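Local atomic coordinates of cupin 2 conserved barrel domain protein (Leptotrichia buccalis, PDB entry 3RNS), a protein that is of unknown function but belongs to the cupin superfamily and carries a conserved cupin beta-barrel domain. Residues Arg30-Tyr38 with Lys102-Ile110; Val179-Val188 with Val195-Pro204. All blocks are in the same frame, centred on the assembly; numbering follows the deposited sequence.

Contact 1 of 2, residues Arg30-Tyr38 with Lys102-Ile110; sequences RILNQPNSY and KLIEIGEKI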
# COMPACT_ATOMS: atom_id res chain seq x y z
N ARG A 30 -13.16 -2.26 -0.29
CA ARG A 30 -12.26 -3.36 -0.07
C ARG A 30 -11.63 -3.72 -1.42
O ARG A 30 -12.32 -3.83 -2.44
CB ARG A 30 -12.99 -4.55 0.52
CG ARG A 30 -12.02 -5.67 0.84
CD ARG A 30 -12.36 -6.38 2.09
NE ARG A 30 -12.30 -5.56 3.31
CZ ARG A 30 -12.40 -6.08 4.54
NH1 ARG A 30 -12.50 -7.37 4.70
NH2 ARG A 30 -12.36 -5.31 5.62
N ILE A 31 -10.33 -3.86 -1.47
CA ILE A 31 -9.77 -4.24 -2.75
C ILE A 31 -9.21 -5.71 -2.79
O ILE A 31 -9.26 -6.32 -3.83
CB ILE A 31 -8.76 -3.23 -3.29
CG1 ILE A 31 -7.63 -3.05 -2.35
CG2 ILE A 31 -9.38 -1.78 -3.55
CD1 ILE A 31 -6.50 -2.23 -3.06
N LEU A 32 -8.65 -6.21 -1.68
CA LEU A 32 -8.24 -7.61 -1.56
C LEU A 32 -8.78 -8.12 -0.25
O LEU A 32 -8.72 -7.43 0.75
CB LEU A 32 -6.70 -7.75 -1.54
CG LEU A 32 -5.91 -7.76 -2.86
CD1 LEU A 32 -6.03 -6.44 -3.59
CD2 LEU A 32 -4.42 -8.12 -2.58
N ASN A 33 -9.29 -9.35 -0.24
CA ASN A 33 -9.89 -9.90 0.95
C ASN A 33 -9.54 -11.37 1.07
O ASN A 33 -9.80 -12.13 0.15
CB ASN A 33 -11.42 -9.71 0.88
CG ASN A 33 -12.11 -9.76 2.25
OD1 ASN A 33 -11.48 -9.68 3.30
ND2 ASN A 33 -13.45 -9.87 2.22
N GLN A 34 -8.93 -11.77 2.18
CA GLN A 34 -8.62 -13.16 2.46
C GLN A 34 -9.15 -13.52 3.86
O GLN A 34 -9.58 -12.63 4.61
CB GLN A 34 -7.11 -13.34 2.39
CG GLN A 34 -6.51 -13.14 1.01
CD GLN A 34 -6.81 -14.27 0.04
OE1 GLN A 34 -7.41 -15.28 0.41
NE2 GLN A 34 -6.40 -14.10 -1.22
N PRO A 35 -9.15 -14.82 4.22
CA PRO A 35 -9.74 -15.17 5.50
C PRO A 35 -9.12 -14.44 6.69
O PRO A 35 -9.87 -14.10 7.59
CB PRO A 35 -9.52 -16.70 5.60
CG PRO A 35 -9.38 -17.14 4.16
CD PRO A 35 -8.70 -16.00 3.47
N ASN A 36 -7.81 -14.14 6.67
CA ASN A 36 -7.22 -13.44 7.83
C ASN A 36 -6.39 -12.21 7.52
O ASN A 36 -5.65 -11.73 8.37
CB ASN A 36 -6.40 -14.39 8.72
CG ASN A 36 -6.22 -13.86 10.15
OD1 ASN A 36 -7.18 -13.43 10.80
ND2 ASN A 36 -4.98 -13.88 10.64
N SER A 37 -6.57 -11.63 6.33
CA SER A 37 -5.99 -10.33 6.05
C SER A 37 -6.76 -9.67 4.88
O SER A 37 -7.47 -10.33 4.13
CB SER A 37 -4.49 -10.45 5.75
OG SER A 37 -4.26 -11.31 4.62
N TYR A 38 -6.61 -8.38 4.74
CA TYR A 38 -7.29 -7.64 3.68
C TYR A 38 -6.59 -6.35 3.40
O TYR A 38 -5.75 -5.88 4.19
CB TYR A 38 -8.74 -7.33 4.09
CG TYR A 38 -8.85 -6.37 5.25
CD1 TYR A 38 -8.80 -6.83 6.57
CD2 TYR A 38 -8.98 -5.02 5.04
CE1 TYR A 38 -8.89 -5.94 7.63
CE2 TYR A 38 -9.05 -4.12 6.09
CZ TYR A 38 -8.99 -4.58 7.38
OH TYR A 38 -9.05 -3.67 8.44
N LYS A 102 -6.57 10.33 2.06
CA LYS A 102 -6.80 9.04 1.43
C LYS A 102 -5.79 8.04 1.96
O LYS A 102 -4.59 8.35 2.10
CB LYS A 102 -6.73 9.14 -0.09
CG LYS A 102 -7.84 10.08 -0.67
CD LYS A 102 -7.83 10.08 -2.15
CE LYS A 102 -8.86 11.08 -2.72
NZ LYS A 102 -8.78 11.02 -4.21
N LEU A 103 -6.25 6.84 2.23
CA LEU A 103 -5.43 5.86 2.95
C LEU A 103 -5.62 4.51 2.34
O LEU A 103 -6.77 4.15 1.96
CB LEU A 103 -5.89 5.79 4.39
CG LEU A 103 -5.78 7.01 5.31
CD1 LEU A 103 -6.48 6.73 6.60
CD2 LEU A 103 -4.31 7.41 5.54
N ILE A 104 -4.53 3.74 2.24
CA ILE A 104 -4.63 2.30 2.09
C ILE A 104 -4.59 1.72 3.50
O ILE A 104 -3.69 2.04 4.27
CB ILE A 104 -3.43 1.68 1.29
CG1 ILE A 104 -3.21 2.38 -0.05
CG2 ILE A 104 -3.68 0.18 1.10
CD1 ILE A 104 -2.03 1.82 -0.88
N GLU A 105 -5.55 0.86 3.85
CA GLU A 105 -5.60 0.21 5.13
C GLU A 105 -5.33 -1.28 4.91
O GLU A 105 -6.02 -1.92 4.15
CB GLU A 105 -6.98 0.38 5.81
CG GLU A 105 -7.10 -0.33 7.17
CD GLU A 105 -8.51 -0.26 7.78
OE1 GLU A 105 -9.27 -1.24 7.64
OE2 GLU A 105 -8.85 0.76 8.41
N ILE A 106 -4.36 -1.83 5.61
CA ILE A 106 -3.99 -3.23 5.50
C ILE A 106 -4.24 -3.78 6.89
O ILE A 106 -3.76 -3.22 7.85
CB ILE A 106 -2.51 -3.43 5.11
CG1 ILE A 106 -2.15 -2.66 3.84
CG2 ILE A 106 -2.21 -4.88 4.86
CD1 ILE A 106 -1.60 -1.26 4.08
N GLY A 107 -5.05 -4.81 6.98
CA GLY A 107 -5.36 -5.38 8.24
C GLY A 107 -5.18 -6.86 8.33
O GLY A 107 -5.34 -7.55 7.33
N GLU A 108 -4.79 -7.33 9.52
CA GLU A 108 -4.88 -8.74 9.93
C GLU A 108 -6.20 -8.89 10.67
O GLU A 108 -6.48 -8.09 11.57
CB GLU A 108 -3.77 -9.13 10.91
CG GLU A 108 -2.38 -9.40 10.31
CD GLU A 108 -1.65 -10.55 11.05
OE1 GLU A 108 -1.53 -10.49 12.30
OE2 GLU A 108 -1.23 -11.53 10.38
N LYS A 109 -6.98 -9.90 10.35
CA LYS A 109 -8.26 -10.01 11.03
C LYS A 109 -8.11 -10.50 12.52
O LYS A 109 -8.62 -9.82 13.45
CB LYS A 109 -9.26 -10.79 10.17
CG LYS A 109 -9.60 -10.00 8.90
CD LYS A 109 -10.75 -10.57 8.07
CE LYS A 109 -10.68 -10.05 6.63
NZ LYS A 109 -11.58 -10.80 5.74
N ILE A 110 -7.36 -11.59 12.75
CA ILE A 110 -7.11 -12.06 14.14
C ILE A 110 -5.61 -12.17 14.49
O ILE A 110 -4.78 -12.44 13.63
CB ILE A 110 -7.81 -13.41 14.43
CG1 ILE A 110 -9.34 -13.22 14.50
CG2 ILE A 110 -7.32 -14.02 15.78
CD1 ILE A 110 -10.11 -14.50 14.90

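Contact 2 of 2, residues Val179-Val188 with Val195-Pro204; sequences VLDGEGKYYV and VKKGESAVLP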
# COMPACT_ATOMS: atom_id res chain seq x y z
N VAL A 179 3.86 2.09 -6.72
CA VAL A 179 5.11 2.70 -7.06
C VAL A 179 5.19 4.00 -6.33
O VAL A 179 4.32 4.85 -6.50
CB VAL A 179 5.27 2.87 -8.56
CG1 VAL A 179 6.51 3.76 -8.91
CG2 VAL A 179 5.38 1.46 -9.23
N LEU A 180 6.26 4.16 -5.55
CA LEU A 180 6.45 5.34 -4.70
C LEU A 180 7.28 6.45 -5.34
O LEU A 180 7.25 7.59 -4.87
CB LEU A 180 7.14 4.91 -3.38
CG LEU A 180 6.45 3.77 -2.63
CD1 LEU A 180 7.30 3.36 -1.44
CD2 LEU A 180 5.04 4.23 -2.17
N ASP A 181 8.05 6.12 -6.37
CA ASP A 181 8.99 7.04 -7.00
C ASP A 181 9.37 6.43 -8.33
O ASP A 181 9.52 5.21 -8.44
CB ASP A 181 10.25 7.23 -6.15
CG ASP A 181 11.23 8.29 -6.74
OD1 ASP A 181 10.75 9.41 -7.01
OD2 ASP A 181 12.44 8.01 -6.95
N GLY A 182 9.49 7.27 -9.34
CA GLY A 182 9.83 6.80 -10.69
C GLY A 182 8.73 5.98 -11.35
O GLY A 182 7.56 6.24 -11.16
N GLU A 183 9.12 4.99 -12.13
CA GLU A 183 8.16 4.13 -12.74
C GLU A 183 8.82 2.83 -13.03
O GLU A 183 10.04 2.76 -13.27
CB GLU A 183 7.52 4.74 -13.99
CG GLU A 183 8.42 4.93 -15.12
CD GLU A 183 7.70 5.41 -16.42
OE1 GLU A 183 7.89 4.71 -17.46
OE2 GLU A 183 7.00 6.47 -16.41
N GLY A 184 8.01 1.78 -12.93
CA GLY A 184 8.50 0.42 -13.09
C GLY A 184 7.76 -0.34 -14.15
O GLY A 184 6.60 -0.03 -14.46
N LYS A 185 8.45 -1.29 -14.75
CA LYS A 185 7.85 -2.11 -15.78
C LYS A 185 7.58 -3.48 -15.22
O LYS A 185 8.52 -4.22 -14.85
CB LYS A 185 8.74 -2.21 -16.99
CG LYS A 185 8.13 -3.08 -18.07
CD LYS A 185 8.75 -2.73 -19.40
CE LYS A 185 8.31 -3.64 -20.53
NZ LYS A 185 9.47 -3.89 -21.45
N TYR A 186 6.32 -3.83 -15.10
CA TYR A 186 5.95 -5.13 -14.54
C TYR A 186 5.49 -6.08 -15.62
O TYR A 186 5.13 -5.67 -16.71
CB TYR A 186 4.84 -4.97 -13.51
CG TYR A 186 5.29 -4.29 -12.27
CD1 TYR A 186 5.60 -5.01 -11.13
CD2 TYR A 186 5.41 -2.90 -12.22
CE1 TYR A 186 6.01 -4.37 -9.97
CE2 TYR A 186 5.85 -2.27 -11.09
CZ TYR A 186 6.12 -2.99 -9.97
OH TYR A 186 6.55 -2.35 -8.82
N TYR A 187 5.62 -7.37 -15.34
CA TYR A 187 5.13 -8.39 -16.22
C TYR A 187 4.30 -9.36 -15.41
O TYR A 187 4.67 -9.74 -14.27
CB TYR A 187 6.25 -9.17 -16.89
CG TYR A 187 7.24 -8.38 -17.73
CD1 TYR A 187 7.18 -8.37 -19.12
CD2 TYR A 187 8.26 -7.68 -17.12
CE1 TYR A 187 8.12 -7.66 -19.87
CE2 TYR A 187 9.18 -6.99 -17.84
CZ TYR A 187 9.12 -6.97 -19.21
OH TYR A 187 10.10 -6.22 -19.87
N VAL A 188 3.16 -9.77 -15.98
CA VAL A 188 2.36 -10.85 -15.40
C VAL A 188 2.12 -11.85 -16.50
O VAL A 188 1.55 -11.50 -17.53
CB VAL A 188 1.01 -10.34 -14.81
CG1 VAL A 188 0.07 -11.54 -14.45
CG2 VAL A 188 1.27 -9.49 -13.55
N VAL A 195 3.87 0.77 -14.41
CA VAL A 195 3.22 1.35 -13.24
C VAL A 195 4.03 2.58 -12.83
O VAL A 195 5.23 2.48 -12.55
CB VAL A 195 3.14 0.33 -12.11
CG1 VAL A 195 2.37 0.91 -10.89
CG2 VAL A 195 2.45 -0.91 -12.63
N LYS A 196 3.40 3.75 -12.91
CA LYS A 196 4.03 5.00 -12.63
C LYS A 196 3.87 5.40 -11.19
O LYS A 196 3.10 4.80 -10.43
CB LYS A 196 3.43 6.07 -13.49
CG LYS A 196 3.57 5.77 -14.97
CD LYS A 196 2.88 6.91 -15.75
CE LYS A 196 3.06 6.77 -17.26
NZ LYS A 196 4.42 6.27 -17.65
N LYS A 197 4.63 6.42 -10.79
CA LYS A 197 4.54 6.89 -9.41
C LYS A 197 3.08 7.24 -9.10
O LYS A 197 2.46 7.96 -9.85
CB LYS A 197 5.42 8.13 -9.20
CG LYS A 197 5.27 8.73 -7.84
CD LYS A 197 5.99 10.06 -7.76
CE LYS A 197 5.76 10.68 -6.38
NZ LYS A 197 6.68 11.85 -6.21
N GLY A 198 2.57 6.78 -7.95
CA GLY A 198 1.19 7.02 -7.56
C GLY A 198 0.24 5.95 -8.07
O GLY A 198 -0.91 5.93 -7.69
N GLU A 199 0.70 5.03 -8.89
CA GLU A 199 -0.17 3.95 -9.39
C GLU A 199 0.15 2.65 -8.69
O GLU A 199 1.25 2.47 -8.10
CB GLU A 199 -0.02 3.79 -10.88
CG GLU A 199 -0.37 5.08 -11.72
CD GLU A 199 -0.12 4.88 -13.24
OE1 GLU A 199 0.73 4.01 -13.65
OE2 GLU A 199 -0.73 5.61 -14.06
N SER A 200 -0.81 1.75 -8.76
CA SER A 200 -0.71 0.44 -8.17
C SER A 200 -1.17 -0.63 -9.13
O SER A 200 -1.83 -0.37 -10.13
CB SER A 200 -1.59 0.39 -6.92
OG SER A 200 -1.33 1.47 -6.01
N ALA A 201 -0.85 -1.87 -8.82
CA ALA A 201 -1.34 -3.01 -9.60
C ALA A 201 -1.38 -4.26 -8.73
O ALA A 201 -0.60 -4.43 -7.77
CB ALA A 201 -0.41 -3.27 -10.88
N VAL A 202 -2.24 -5.19 -9.12
CA VAL A 202 -2.29 -6.48 -8.47
C VAL A 202 -1.58 -7.54 -9.32
O VAL A 202 -1.85 -7.67 -10.51
CB VAL A 202 -3.75 -6.93 -8.17
CG1 VAL A 202 -3.78 -8.36 -7.57
CG2 VAL A 202 -4.38 -5.95 -7.20
N LEU A 203 -0.67 -8.28 -8.69
CA LEU A 203 0.00 -9.40 -9.32
C LEU A 203 -0.65 -10.60 -8.68
O LEU A 203 -0.40 -10.86 -7.49
CB LEU A 203 1.52 -9.37 -9.05
CG LEU A 203 2.24 -8.01 -9.13
CD1 LEU A 203 3.74 -8.14 -8.72
CD2 LEU A 203 2.08 -7.48 -10.53
N PRO A 204 -1.45 -11.34 -9.44
CA PRO A 204 -2.24 -12.44 -8.87
C PRO A 204 -1.48 -13.69 -8.46
O PRO A 204 -0.42 -14.03 -9.02
CB PRO A 204 -3.24 -12.76 -9.98
CG PRO A 204 -2.51 -12.40 -11.23
CD PRO A 204 -1.64 -11.23 -10.89

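Contact 1 of 2, residues Arg30-Tyr38 with Lys102-Ile110
Tyr-38 and Lys-109 reach across the contact by different torsions. CG of Tyr-38 sits between its own backbone N and carbonyl carbon (chi1 66°), which lays the ring over Gly-107. Lys-109 turns CG beside its backbone N (chi1 -66°) and then runs extended back along Asn-36. CA of Gly-107 makes a CH-pi contact with one ring face, 4.0 Å from the Tyr-38 centroid. Over the opposite face, in one of its two modelled conformations, lies NH2 of Arg-30. At the ring edge, Tyr-38 OH donates to Glu-105 OE1 at 2.6 Å. Glu-105 OE2 is hydrogen-bonded to Tyr-61 OH. Lys-109 NZ bonds Asn-33 OD1 at 2.7 Å and the carbonyl Gln-34 O at 2.9 Å. With an alanine in place of Lys-109, Gln-34 O would probably lose its mate across the contact and the Asn-33 amide would be freer to turn. The backbone N of Lys-109 bonds Asn-36 O at 3.0 Å. Behind these groups, Tyr-38 and Gly-107 form an antiparallel hydrogen-bonded pair. The contact thus ties the 34-36 turn to the end of strand 101-108. One ammonium serves two oxygens of the turn, while the Glu-105 bond and Gly-107 fix the tyrosine ring.

Contact 2 of 2, residues Val179-Val188 with Val195-Pro204
Val-195 meets Val-179 on one branch and Tyr-186 on the other. Its CG1 is anti to the backbone N (chi1 -176°) and presses on Val-179 CG2 at 3.5 Å, tighter than usual for two methyls. Its CG2 lies beside the backbone N and touches Tyr-186 CD2 at 3.6 Å. The approach to the ring is oblique. Tyr-186 turns its ring beside its own backbone N (chi1 -69°), which brings the CD2 side to this methyl. Further along the strand, Val-188 CG2 meets Leu-203 CD2 at 3.7 Å, while CG1 of the same valine reaches CD of the Pro-204 ring. Val-177, Phe-218 and Met-220 also pack on Tyr-186, consistent with a place in the barrel interior.

On the other sheet face, Glu-183 and Lys-196 form a non-hydrogen-bonded pair, and their side chains run side by side in the same direction. Lys-196 bends only at its last torsion, which brings NZ to Glu-183 OE2 at 2.9 Å. The ammonium comes from above the carboxylate plane. In the turn, Lys-197 stays extended and lays its aliphatic chain along Leu-180 O.

Backbone bonds join both pairs of strands. Gly-184 and Val-195 exchange two in the 183-196 hairpin. At the corner, Val-179 N bonds Glu-199 O at 3.0 Å, and Gly-198 N bonds Val-179 O. Lys-196 to Glu-199 is a type II turn with Gly-198 at positive phi. Glu-199 OE1 takes the Lys-196 N-H at 2.8 Å.

Here both chain segments pass from one barrel sheet to the other, at 181-182 and at 197-198. Apolar contacts of Val-179 with Val-195, and of Tyr-186 and Val-188 with Leu-203, join the two sheets. The salt bridge instead ties the two hairpin strands together, and solvent around the exposed Lys-196 would probably weaken it.

How the contacts relate
From the N terminus, strands 26-33 and 37-44 come first, joined by the turn in contact 1. The chain then passes through 63 residues, mostly strand, before strand 101-108 returns to close contact 1 as a long loop. Contact 2 opens later and closes over only six residues, around the hairpin 183-188 and 191-196. The two are in series: neither nests in nor crosses the other. Contact 1 joins neighbouring strands of one six-stranded sheet. Contact 2 ties a second six-stranded sheet to its four-stranded partner. Their centres lie about 20 Å apart on opposite sides of the chain's centre, yet in one modelled conformation of Leu-32 its CD1 packs on Val-202 CG2 at 4.0 Å.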